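Long-range contacts in probable glutamine synthetase (Pseudomonas aeruginosa, PDB 4HPP), which belongs to the glutamine synthetase family and binds a magnesium ion and glutamic acid in its catalytic domain: residues A[142-153]-A[177-186]; A[131-139]-A[218-226]. All blocks are in the same frame, centred on the assembly; numbering follows the deposited sequence.

Overall arrangement
Strand 124-137 comes first along the chain and carries residues 131-139 of contact 2. The loop and helix start at 142-153 follow; they fold against the hairpin at 177-186 in contact 1, closing a short loop that contains helix 159-169. The chain then continues through strand 185-194 and helix 196-216 to residues 218-226, which return to 131-139 and close the longer loop, so contact 1 lies wholly within the span of contact 2. Both contacts reach one sheet, where strands 124-137 and 185-194 are neighbours, linked by the probable hydrogen bond between Arg184 O and Leu136 N. They also share the magnesium ion, which Glu180 and Glu133 both bind.

Contact 1. Residues A[142-153]-A[177-186]; sequences ERPAAAFSLQAQ and FLPEYGQRQY. With MG (magnesium ion), chain B; GLU (glutamic acid), chain D.
Next to the magnesium site, Phe148 packs on Pro179, Glu180 and Tyr181, where strand 174-179 runs into the loop of its beta hairpin with strand 185-194. The CB of Phe148 leads away, but CG lies anti to the carbonyl carbon (chi1 -59°), which brings the ring back, its edge against Glu180. The weakly polar C-H at CE2 lies 3.3 Å from Glu180 OE2. The same OE2 uses its anti lone pair to accept the N-H of Tyr181 at 2.9 Å, which helps fix the rotation of the carboxylate while Glu180 OE1 binds the magnesium ion at 2.1 Å, alongside Glu133 and Glu187.

Phe148 CZ also rests 3.6 Å from Tyr181 CB, the two rings lying oblique at 35°. The Phe148 N-H is shared between a weak direct bond to Glu180 O and a water that itself donates to Glu180 O. In this part of the glutamine synthetase catalytic domain the type II turn Ala146-Ser149 packs on residues 179-181, just before the turn Gly182-Gln185. Ser149 occupies the N-cap position of helix 150-155, whose compact Ala152 lets Pro179 nestle close, CB to CB at 3.8 Å. The Tyr186 hydroxyl donates a hydrogen bond to Ala152 O at 2.6 Å from above the carbonyl plane.

Further out, the bent chain of Arg184 hydrogen-bonds through NH2 to Glu142 O at 3.2 Å, in the carbonyl plane but tilted from the guanidinium plane, while Pro144 CD covers one guanidinium face. Asp52 O of a second subunit accepts a hydrogen bond from Tyr181 OH, and its Ser25 OG pairs with Gln153 NE2.

Contact 2. Residues A[131-139]-A[218-226]; sequences EHEFSLLGL and LRTCFAPLP. With MG (magnesium ion), chain B; GLU (glutamic acid), chain D.
Ser135 and Leu137 pair with Cys221 and Arg219 as antiparallel hydrogen-bonded pairs, the axes of strands 131-137 and 219-221 approaching to 4.6 Å with their directions 145° apart. Strand 219-221 thereby joins strand 124-137 in the mixed sheet of the glutamine synthetase catalytic domain. Ser135 N donates to Cys221 O at 2.7 Å, Cys221 N returns a bond to Ser135 O at 2.9 Å, and Leu137 and Arg219 exchange a similar pair. Between them Leu136 and Thr220 form a non-hydrogen-bonded pair.

Side chains alternate across the two faces. On one, small Ser135 and Cys221 sit side by side, and Pro226 folds back to cover the serine hydroxyl. Leu137 lies on the same face, its CB over one face of the Arg219 guanidinium and its CD1 3.5 Å from NH1, so that aliphatic carbons cover part of a charged group at the partly exposed margin.

On the face of Leu136 and Thr220, Phe134 CB sits over the centre of the Phe222 ring, 3.6 Å from its centroid and 8° off the normal, a CH-pi contact. With CG between the backbone N and the carbonyl carbon (chi1 63°), the Phe134 ring points the same way as Phe222, and the two lie side by side, near parallel but slid apart. Phe222 also makes a cation-pi contact with Arg210, and Tyr186 and helix 159-169 pack against Phe134. At the far end Gly138, at backbone angles that call for glycine, gives room to Leu218, whose CD1 meets Leu139 CD2 at 3.5 Å.

Glu133, facing away from strand 219-221, places OE2 2.2 Å from the magnesium ion, while its OE1 accepts hydrogen bonds from the amino N of the bound glutamic acid at 2.8 Å and from Gly234 N.

Contact 1. Residues A[142-153]-A[177-186]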
loop_
_atom_site.group_PDB
_atom_site.type_symbol
_atom_site.label_atom_id
_atom_site.label_comp_id
_atom_site.label_asym_id
_atom_site.label_seq_id
_atom_site.Cartn_x
_atom_site.Cartn_y
_atom_site.Cartn_z
ATOM N N GLU A 142 8.720 -7.542 18.856
ATOM C CA GLU A 142 9.058 -6.938 20.157
ATOM C C GLU A 142 10.574 -6.625 20.366
ATOM O O GLU A 142 11.398 -6.976 19.508
ATOM C CB GLU A 142 8.589 -7.889 21.284
ATOM C CG GLU A 142 7.627 -9.014 20.880
ATOM C CD GLU A 142 7.520 -10.104 21.955
ATOM O OE1 GLU A 142 6.833 -9.857 22.940
ATOM O OE2 GLU A 142 8.129 -11.208 21.846
ATOM N N ARG A 143 10.930 -5.970 21.491
ATOM C CA ARG A 143 12.286 -6.075 22.045
ATOM C C ARG A 143 12.787 -7.561 21.934
ATOM O O ARG A 143 11.953 -8.483 21.902
ATOM C CB ARG A 143 12.331 -5.589 23.511
ATOM C CG ARG A 143 12.232 -4.071 23.696
ATOM C CD ARG A 143 10.794 -3.654 24.013
ATOM N NE ARG A 143 10.427 -2.311 23.539
ATOM C CZ ARG A 143 9.172 -1.863 23.395
ATOM N NH1 ARG A 143 8.126 -2.630 23.685
ATOM N NH2 ARG A 143 8.958 -0.633 22.949
ATOM N N PRO A 144 14.136 -7.796 21.829
ATOM C CA PRO A 144 14.686 -9.174 21.762
ATOM C C PRO A 144 14.301 -9.963 22.988
ATOM O O PRO A 144 14.178 -9.381 24.065
ATOM C CB PRO A 144 16.201 -8.976 21.751
ATOM C CG PRO A 144 16.438 -7.487 21.827
ATOM C CD PRO A 144 15.175 -6.764 21.616
ATOM N N ALA A 145 14.069 -11.259 22.844
ATOM C CA ALA A 145 13.735 -12.025 24.035
ATOM C C ALA A 145 15.008 -12.521 24.745
ATOM O O ALA A 145 16.167 -12.313 24.273
ATOM C CB ALA A 145 12.818 -13.186 23.702
ATOM N N ALA A 146 14.766 -13.234 25.844
ATOM C CA ALA A 146 15.799 -13.772 26.644
ATOM C C ALA A 146 16.867 -14.566 25.848
ATOM O O ALA A 146 16.543 -15.352 24.914
ATOM C CB ALA A 146 15.171 -14.640 27.737
ATOM N N ALA A 147 18.114 -14.443 26.312
ATOM C CA ALA A 147 19.224 -15.214 25.825
ATOM C C ALA A 147 18.895 -16.723 25.731
ATOM O O ALA A 147 18.320 -17.295 26.643
ATOM C CB ALA A 147 20.402 -15.011 26.730
ATOM N N PHE A 148 19.269 -17.345 24.618
ATOM C CA PHE A 148 19.228 -18.806 24.460
ATOM C C PHE A 148 17.783 -19.365 24.305
ATOM O O PHE A 148 17.606 -20.565 24.330
ATOM C CB PHE A 148 19.926 -19.498 25.662
ATOM C CG PHE A 148 21.390 -19.122 25.892
ATOM C CD1 PHE A 148 21.905 -19.085 27.186
ATOM C CD2 PHE A 148 22.260 -18.863 24.855
ATOM C CE1 PHE A 148 23.241 -18.757 27.431
ATOM C CE2 PHE A 148 23.582 -18.515 25.097
ATOM C CZ PHE A 148 24.082 -18.458 26.379
ATOM N N SER A 149 16.774 -18.486 24.210
ATOM C CA SER A 149 15.394 -18.839 24.472
ATOM C C SER A 149 14.635 -19.210 23.210
ATOM O O SER A 149 14.969 -18.721 22.106
ATOM C CB SER A 149 14.655 -17.744 25.306
ATOM O OG SER A 149 14.482 -16.536 24.587
ATOM N N LEU A 150 13.630 -20.089 23.372
ATOM C CA LEU A 150 12.807 -20.573 22.229
ATOM C C LEU A 150 12.216 -19.342 21.552
ATOM O O LEU A 150 12.185 -19.248 20.324
ATOM C CB LEU A 150 11.662 -21.564 22.649
ATOM C CG LEU A 150 10.866 -22.259 21.517
ATOM C CD1 LEU A 150 11.780 -22.879 20.464
ATOM C CD2 LEU A 150 9.941 -23.341 22.038
ATOM N N GLN A 151 11.810 -18.363 22.349
ATOM C CA GLN A 151 11.225 -17.191 21.755
ATOM C C GLN A 151 12.184 -16.472 20.872
ATOM O O GLN A 151 11.759 -15.941 19.807
ATOM C CB GLN A 151 10.587 -16.288 22.793
ATOM C CG GLN A 151 9.208 -16.759 23.239
ATOM C CD GLN A 151 8.515 -15.602 23.908
ATOM O OE1 GLN A 151 8.913 -15.218 24.979
ATOM N NE2 GLN A 151 7.506 -15.018 23.261
ATOM N N ALA A 152 13.472 -16.501 21.228
ATOM C CA ALA A 152 14.459 -15.756 20.402
ATOM C C ALA A 152 14.675 -16.489 19.113
ATOM O O ALA A 152 14.866 -15.855 18.078
ATOM C CB ALA A 152 15.794 -15.508 21.094
ATOM N N GLN A 153 14.652 -17.825 19.147
ATOM C CA GLN A 153 14.741 -18.565 17.899
ATOM C C GLN A 153 13.470 -18.293 17.043
ATOM O O GLN A 153 13.575 -18.000 15.849
ATOM C CB GLN A 153 15.007 -20.056 18.162
ATOM C CG GLN A 153 14.949 -20.876 16.885
ATOM C CD GLN A 153 15.998 -21.961 16.759
ATOM O OE1 GLN A 153 16.968 -22.062 17.547
ATOM N NE2 GLN A 153 15.811 -22.802 15.744
ATOM N N PHE A 177 21.734 -24.767 14.932
ATOM C CA PHE A 177 21.407 -23.334 14.855
ATOM C C PHE A 177 20.818 -22.982 16.187
ATOM O O PHE A 177 20.022 -23.733 16.725
ATOM C CB PHE A 177 20.402 -22.990 13.723
ATOM C CG PHE A 177 20.001 -21.530 13.693
ATOM C CD1 PHE A 177 20.680 -20.621 12.875
ATOM C CD2 PHE A 177 18.963 -21.061 14.491
ATOM C CE1 PHE A 177 20.362 -19.253 12.920
ATOM C CE2 PHE A 177 18.625 -19.704 14.507
ATOM C CZ PHE A 177 19.316 -18.810 13.707
ATOM N N LEU A 178 21.223 -21.866 16.758
ATOM C CA LEU A 178 20.742 -21.556 18.112
ATOM C C LEU A 178 20.784 -20.055 18.384
ATOM O O LEU A 178 21.708 -19.386 17.932
ATOM C CB LEU A 178 21.599 -22.334 19.130
ATOM C CG LEU A 178 23.138 -22.265 19.082
ATOM C CD1 LEU A 178 23.690 -21.405 20.219
ATOM C CD2 LEU A 178 23.783 -23.646 19.135
ATOM N N PRO A 179 19.805 -19.516 19.124
ATOM C CA PRO A 179 20.000 -18.115 19.644
ATOM C C PRO A 179 21.081 -18.153 20.701
ATOM O O PRO A 179 21.178 -19.149 21.427
ATOM C CB PRO A 179 18.691 -17.789 20.334
ATOM C CG PRO A 179 18.153 -19.151 20.725
ATOM C CD PRO A 179 18.604 -20.165 19.693
ATOM N N GLU A 180 21.942 -17.132 20.743
ATOM C CA GLU A 180 23.063 -17.095 21.694
ATOM C C GLU A 180 22.825 -16.042 22.818
ATOM O O GLU A 180 21.705 -15.531 23.020
ATOM C CB GLU A 180 24.362 -16.762 20.950
ATOM C CG GLU A 180 25.297 -17.934 20.733
ATOM C CD GLU A 180 26.121 -18.298 21.947
ATOM O OE1 GLU A 180 26.897 -19.268 21.863
ATOM O OE2 GLU A 180 26.017 -17.620 22.983
ATOM N N TYR A 181 23.902 -15.666 23.502
ATOM C CA TYR A 181 23.774 -14.896 24.748
ATOM C C TYR A 181 23.310 -13.455 24.483
ATOM O O TYR A 181 22.413 -12.980 25.156
ATOM C CB TYR A 181 25.034 -15.073 25.690
ATOM C CG TYR A 181 24.939 -14.364 27.000
ATOM C CD1 TYR A 181 23.819 -14.529 27.831
ATOM C CD2 TYR A 181 25.961 -13.500 27.423
ATOM C CE1 TYR A 181 23.699 -13.850 29.033
ATOM C CE2 TYR A 181 25.862 -12.801 28.623
ATOM C CZ TYR A 181 24.738 -12.969 29.417
ATOM O OH TYR A 181 24.654 -12.285 30.602
ATOM N N GLY A 182 23.835 -12.802 23.442
ATOM C CA GLY A 182 23.462 -11.409 23.231
ATOM C C GLY A 182 22.177 -11.193 22.514
ATOM O O GLY A 182 21.632 -12.107 21.825
ATOM N N GLN A 183 21.692 -9.969 22.597
ATOM C CA GLN A 183 20.450 -9.658 21.929
ATOM C C GLN A 183 20.618 -9.743 20.402
ATOM O O GLN A 183 21.564 -9.139 19.823
ATOM C CB GLN A 183 20.049 -8.271 22.325
ATOM C CG GLN A 183 20.001 -8.058 23.825
ATOM C CD GLN A 183 19.119 -6.884 24.125
ATOM O OE1 GLN A 183 19.111 -5.893 23.373
ATOM N NE2 GLN A 183 18.318 -7.000 25.173
ATOM N N ARG A 184 19.728 -10.495 19.741
ATOM C CA ARG A 184 19.832 -10.742 18.267
ATOM C C ARG A 184 21.059 -11.590 17.917
ATOM O O ARG A 184 21.482 -11.624 16.748
ATOM C CB ARG A 184 19.894 -9.404 17.507
ATOM C CG ARG A 184 18.944 -8.328 18.036
ATOM C CD ARG A 184 17.517 -8.727 17.683
ATOM N NE ARG A 184 16.519 -7.703 17.943
ATOM C CZ ARG A 184 15.198 -7.906 17.851
ATOM N NH1 ARG A 184 14.726 -9.115 17.482
ATOM N NH2 ARG A 184 14.343 -6.897 18.144
ATOM N N GLN A 185 21.698 -12.228 18.915
ATOM C CA GLN A 185 22.794 -13.064 18.569
ATOM C C GLN A 185 22.318 -14.490 18.241
ATOM O O GLN A 185 21.490 -15.079 18.993
ATOM C CB GLN A 185 23.790 -13.099 19.686
ATOM C CG GLN A 185 25.138 -13.614 19.224
ATOM C CD GLN A 185 26.179 -13.694 20.315
ATOM O OE1 GLN A 185 25.865 -13.931 21.495
ATOM N NE2 GLN A 185 27.447 -13.538 19.923
ATOM N N TYR A 186 22.865 -15.025 17.144
ATOM C CA TYR A 186 22.683 -16.431 16.743
ATOM C C TYR A 186 24.006 -17.118 16.418
ATOM O O TYR A 186 25.018 -16.474 16.204
ATOM C CB TYR A 186 21.767 -16.527 15.542
ATOM C CG TYR A 186 20.432 -15.922 15.885
ATOM C CD1 TYR A 186 19.419 -16.731 16.414
ATOM C CD2 TYR A 186 20.211 -14.522 15.787
ATOM C CE1 TYR A 186 18.218 -16.216 16.781
ATOM C CE2 TYR A 186 18.981 -14.002 16.138
ATOM C CZ TYR A 186 17.991 -14.864 16.640
ATOM O OH TYR A 186 16.751 -14.413 17.025
HETATM MG MG MG B . 28.802 -19.987 21.194
HETATM N N GLU D . 30.409 -14.921 22.408
HETATM C CA GLU D . 31.653 -15.564 22.995
HETATM C C GLU D . 32.988 -15.220 22.295
HETATM O O GLU D . 33.259 -14.075 21.955
HETATM C CB GLU D . 31.489 -17.077 23.040
HETATM C CG GLU D . 30.477 -17.541 24.052
HETATM C CD GLU D . 30.183 -18.998 23.921
HETATM O OE1 GLU D . 30.532 -19.723 24.865
HETATM O OE2 GLU D . 29.624 -19.417 22.877
HETATM O OXT GLU D . 33.838 -16.079 22.032
HETATM O O HOH W 1 19.269 -15.215 22.132
#

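Contact 2. Residues A[131-139]-A[218-226]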
loop_
_atom_site.group_PDB
_atom_site.type_symbol
_atom_site.label_atom_id
_atom_site.label_comp_id
_atom_site.label_asym_id
_atom_site.label_seq_id
_atom_site.Cartn_x
_atom_site.Cartn_y
_atom_site.Cartn_z
ATOM N N GLU A 131 33.146 -22.257 14.384
ATOM C CA GLU A 131 31.831 -21.965 14.919
ATOM C C GLU A 131 31.716 -20.467 14.803
ATOM O O GLU A 131 32.664 -19.748 15.150
ATOM C CB GLU A 131 31.705 -22.362 16.396
ATOM C CG GLU A 131 31.697 -23.868 16.736
ATOM C CD GLU A 131 31.435 -24.135 18.244
ATOM O OE1 GLU A 131 31.166 -25.305 18.572
ATOM O OE2 GLU A 131 31.465 -23.195 19.109
ATOM N N HIS A 132 30.558 -20.004 14.329
ATOM C CA HIS A 132 30.361 -18.626 14.009
ATOM C C HIS A 132 29.225 -18.024 14.769
ATOM O O HIS A 132 28.148 -18.635 14.842
ATOM C CB HIS A 132 30.110 -18.489 12.537
ATOM C CG HIS A 132 31.349 -18.719 11.669
ATOM N ND1 HIS A 132 31.505 -19.834 10.891
ATOM C CD2 HIS A 132 32.446 -17.896 11.400
ATOM C CE1 HIS A 132 32.657 -19.735 10.196
ATOM N NE2 HIS A 132 33.234 -18.550 10.517
ATOM N N GLU A 133 29.447 -16.836 15.368
ATOM C CA GLU A 133 28.368 -16.125 16.006
ATOM C C GLU A 133 28.129 -14.791 15.260
ATOM O O GLU A 133 29.062 -14.189 14.703
ATOM C CB GLU A 133 28.637 -15.929 17.477
ATOM C CG GLU A 133 28.525 -17.191 18.330
ATOM C CD GLU A 133 29.183 -17.017 19.701
ATOM O OE1 GLU A 133 29.912 -15.997 19.911
ATOM O OE2 GLU A 133 28.991 -17.917 20.571
ATOM N N PHE A 134 26.872 -14.355 15.213
ATOM C CA PHE A 134 26.530 -13.140 14.503
ATOM C C PHE A 134 25.271 -12.471 15.079
ATOM O O PHE A 134 24.467 -13.100 15.831
ATOM C CB PHE A 134 26.373 -13.438 12.991
ATOM C CG PHE A 134 25.225 -14.408 12.659
ATOM C CD1 PHE A 134 25.440 -15.807 12.636
ATOM C CD2 PHE A 134 23.956 -13.922 12.316
ATOM C CE1 PHE A 134 24.427 -16.663 12.341
ATOM C CE2 PHE A 134 22.941 -14.801 12.003
ATOM C CZ PHE A 134 23.163 -16.160 12.035
ATOM N N SER A 135 25.085 -11.226 14.688
ATOM C CA SER A 135 23.923 -10.443 15.050
ATOM C C SER A 135 23.048 -10.518 13.871
ATOM O O SER A 135 23.546 -10.406 12.736
ATOM C CB SER A 135 24.272 -8.933 15.182
ATOM O OG SER A 135 25.004 -8.628 16.368
ATOM N N LEU A 136 21.748 -10.675 14.124
ATOM C CA LEU A 136 20.703 -10.590 13.106
ATOM C C LEU A 136 19.887 -9.344 13.347
ATOM O O LEU A 136 19.144 -9.272 14.326
ATOM C CB LEU A 136 19.794 -11.836 13.108
ATOM C CG LEU A 136 18.829 -11.952 11.924
ATOM C CD1 LEU A 136 19.603 -12.035 10.632
ATOM C CD2 LEU A 136 17.910 -13.156 12.011
ATOM N N LEU A 137 20.041 -8.372 12.446
ATOM C CA LEU A 137 19.370 -7.075 12.521
ATOM C C LEU A 137 18.250 -6.954 11.532
ATOM O O LEU A 137 18.342 -7.422 10.362
ATOM C CB LEU A 137 20.369 -5.938 12.293
ATOM C CG LEU A 137 21.640 -6.164 13.126
ATOM C CD1 LEU A 137 22.728 -5.162 12.770
ATOM C CD2 LEU A 137 21.218 -6.117 14.587
ATOM N N GLY A 138 17.175 -6.357 12.043
ATOM C CA GLY A 138 16.063 -5.865 11.249
ATOM C C GLY A 138 14.809 -6.652 11.542
ATOM O O GLY A 138 13.818 -6.530 10.826
ATOM N N LEU A 139 14.851 -7.524 12.549
ATOM C CA LEU A 139 13.766 -8.478 12.664
ATOM C C LEU A 139 12.553 -7.697 13.097
ATOM O O LEU A 139 12.666 -6.723 13.827
ATOM C CB LEU A 139 14.070 -9.618 13.627
ATOM C CG LEU A 139 15.153 -10.622 13.269
ATOM C CD1 LEU A 139 15.424 -11.590 14.475
ATOM C CD2 LEU A 139 14.716 -11.348 12.031
ATOM N N LEU A 218 16.998 -8.459 5.838
ATOM C CA LEU A 218 17.695 -8.369 7.114
ATOM C C LEU A 218 19.150 -8.080 6.897
ATOM O O LEU A 218 19.651 -8.046 5.779
ATOM C CB LEU A 218 17.508 -9.642 7.946
ATOM C CG LEU A 218 16.019 -10.009 8.152
ATOM C CD1 LEU A 218 15.803 -11.425 8.677
ATOM C CD2 LEU A 218 15.197 -9.033 9.008
ATOM N N ARG A 219 19.841 -7.838 7.992
ATOM C CA ARG A 219 21.272 -7.644 7.975
ATOM C C ARG A 219 21.983 -8.530 9.031
ATOM O O ARG A 219 21.421 -8.855 10.126
ATOM C CB ARG A 219 21.530 -6.188 8.318
ATOM C CG ARG A 219 21.448 -5.252 7.137
ATOM C CD ARG A 219 21.635 -3.831 7.623
ATOM N NE ARG A 219 20.529 -3.524 8.502
ATOM C CZ ARG A 219 20.659 -3.114 9.753
ATOM N NH1 ARG A 219 21.900 -2.912 10.260
ATOM N NH2 ARG A 219 19.533 -2.890 10.474
ATOM N N THR A 220 23.222 -8.910 8.727
ATOM C CA THR A 220 24.003 -9.563 9.732
ATOM C C THR A 220 25.179 -8.706 10.207
ATOM O O THR A 220 25.729 -7.860 9.480
ATOM C CB THR A 220 24.559 -10.876 9.206
ATOM O OG1 THR A 220 25.226 -10.612 7.987
ATOM C CG2 THR A 220 23.463 -11.864 8.931
ATOM N N CYS A 221 25.633 -8.970 11.414
ATOM C CA CYS A 221 26.896 -8.411 11.823
ATOM C C CYS A 221 27.708 -9.505 12.467
ATOM O O CYS A 221 27.211 -10.138 13.431
ATOM C CB CYS A 221 26.681 -7.204 12.789
ATOM S SG CYS A 221 28.220 -6.564 13.495
ATOM N N PHE A 222 28.942 -9.717 11.967
ATOM C CA PHE A 222 29.928 -10.643 12.529
ATOM C C PHE A 222 31.088 -9.926 13.246
ATOM O O PHE A 222 32.073 -10.559 13.675
ATOM C CB PHE A 222 30.544 -11.496 11.441
ATOM C CG PHE A 222 29.617 -12.525 10.834
ATOM C CD1 PHE A 222 29.879 -13.863 10.971
ATOM C CD2 PHE A 222 28.517 -12.152 10.097
ATOM C CE1 PHE A 222 29.042 -14.800 10.436
ATOM C CE2 PHE A 222 27.691 -13.104 9.537
ATOM C CZ PHE A 222 27.955 -14.421 9.704
ATOM N N ALA A 223 31.034 -8.605 13.335
ATOM C CA ALA A 223 32.169 -7.871 13.950
ATOM C C ALA A 223 32.398 -8.443 15.334
ATOM O O ALA A 223 31.430 -8.885 15.977
ATOM C CB ALA A 223 31.863 -6.388 14.063
ATOM N N PRO A 224 33.667 -8.453 15.798
ATOM C CA PRO A 224 33.878 -8.959 17.157
ATOM C C PRO A 224 32.951 -8.283 18.179
ATOM O O PRO A 224 32.419 -8.991 19.041
ATOM C CB PRO A 224 35.377 -8.668 17.459
ATOM C CG PRO A 224 36.012 -8.347 16.155
ATOM C CD PRO A 224 34.926 -8.066 15.133
ATOM N N LEU A 225 32.764 -6.956 18.098
ATOM C CA LEU A 225 31.797 -6.291 18.986
ATOM C C LEU A 225 30.693 -5.595 18.183
ATOM O O LEU A 225 30.928 -4.556 17.518
ATOM C CB LEU A 225 32.486 -5.334 19.982
ATOM C CG LEU A 225 31.518 -4.761 21.030
ATOM C CD1 LEU A 225 31.088 -5.803 22.072
ATOM C CD2 LEU A 225 32.101 -3.533 21.720
ATOM N N PRO A 226 29.492 -6.184 18.199
ATOM C CA PRO A 226 28.388 -5.729 17.322
ATOM C C PRO A 226 27.938 -4.270 17.588
ATOM O O PRO A 226 27.528 -3.552 16.666
ATOM C CB PRO A 226 27.241 -6.672 17.663
ATOM C CG PRO A 226 27.643 -7.409 18.896
ATOM C CD PRO A 226 29.154 -7.393 18.969
HETATM MG MG MG B . 28.802 -19.987 21.194
HETATM N N GLU D . 30.409 -14.921 22.408
HETATM C CA GLU D . 31.653 -15.564 22.995
HETATM C C GLU D . 32.988 -15.220 22.295
HETATM O O GLU D . 33.259 -14.075 21.955
HETATM C CB GLU D . 31.489 -17.077 23.040
HETATM C CG GLU D . 30.477 -17.541 24.052
HETATM C CD GLU D . 30.183 -18.998 23.921
HETATM O OE1 GLU D . 30.532 -19.723 24.865
HETATM O OE2 GLU D . 29.624 -19.417 22.877
HETATM O OXT GLU D . 33.838 -16.079 22.032
#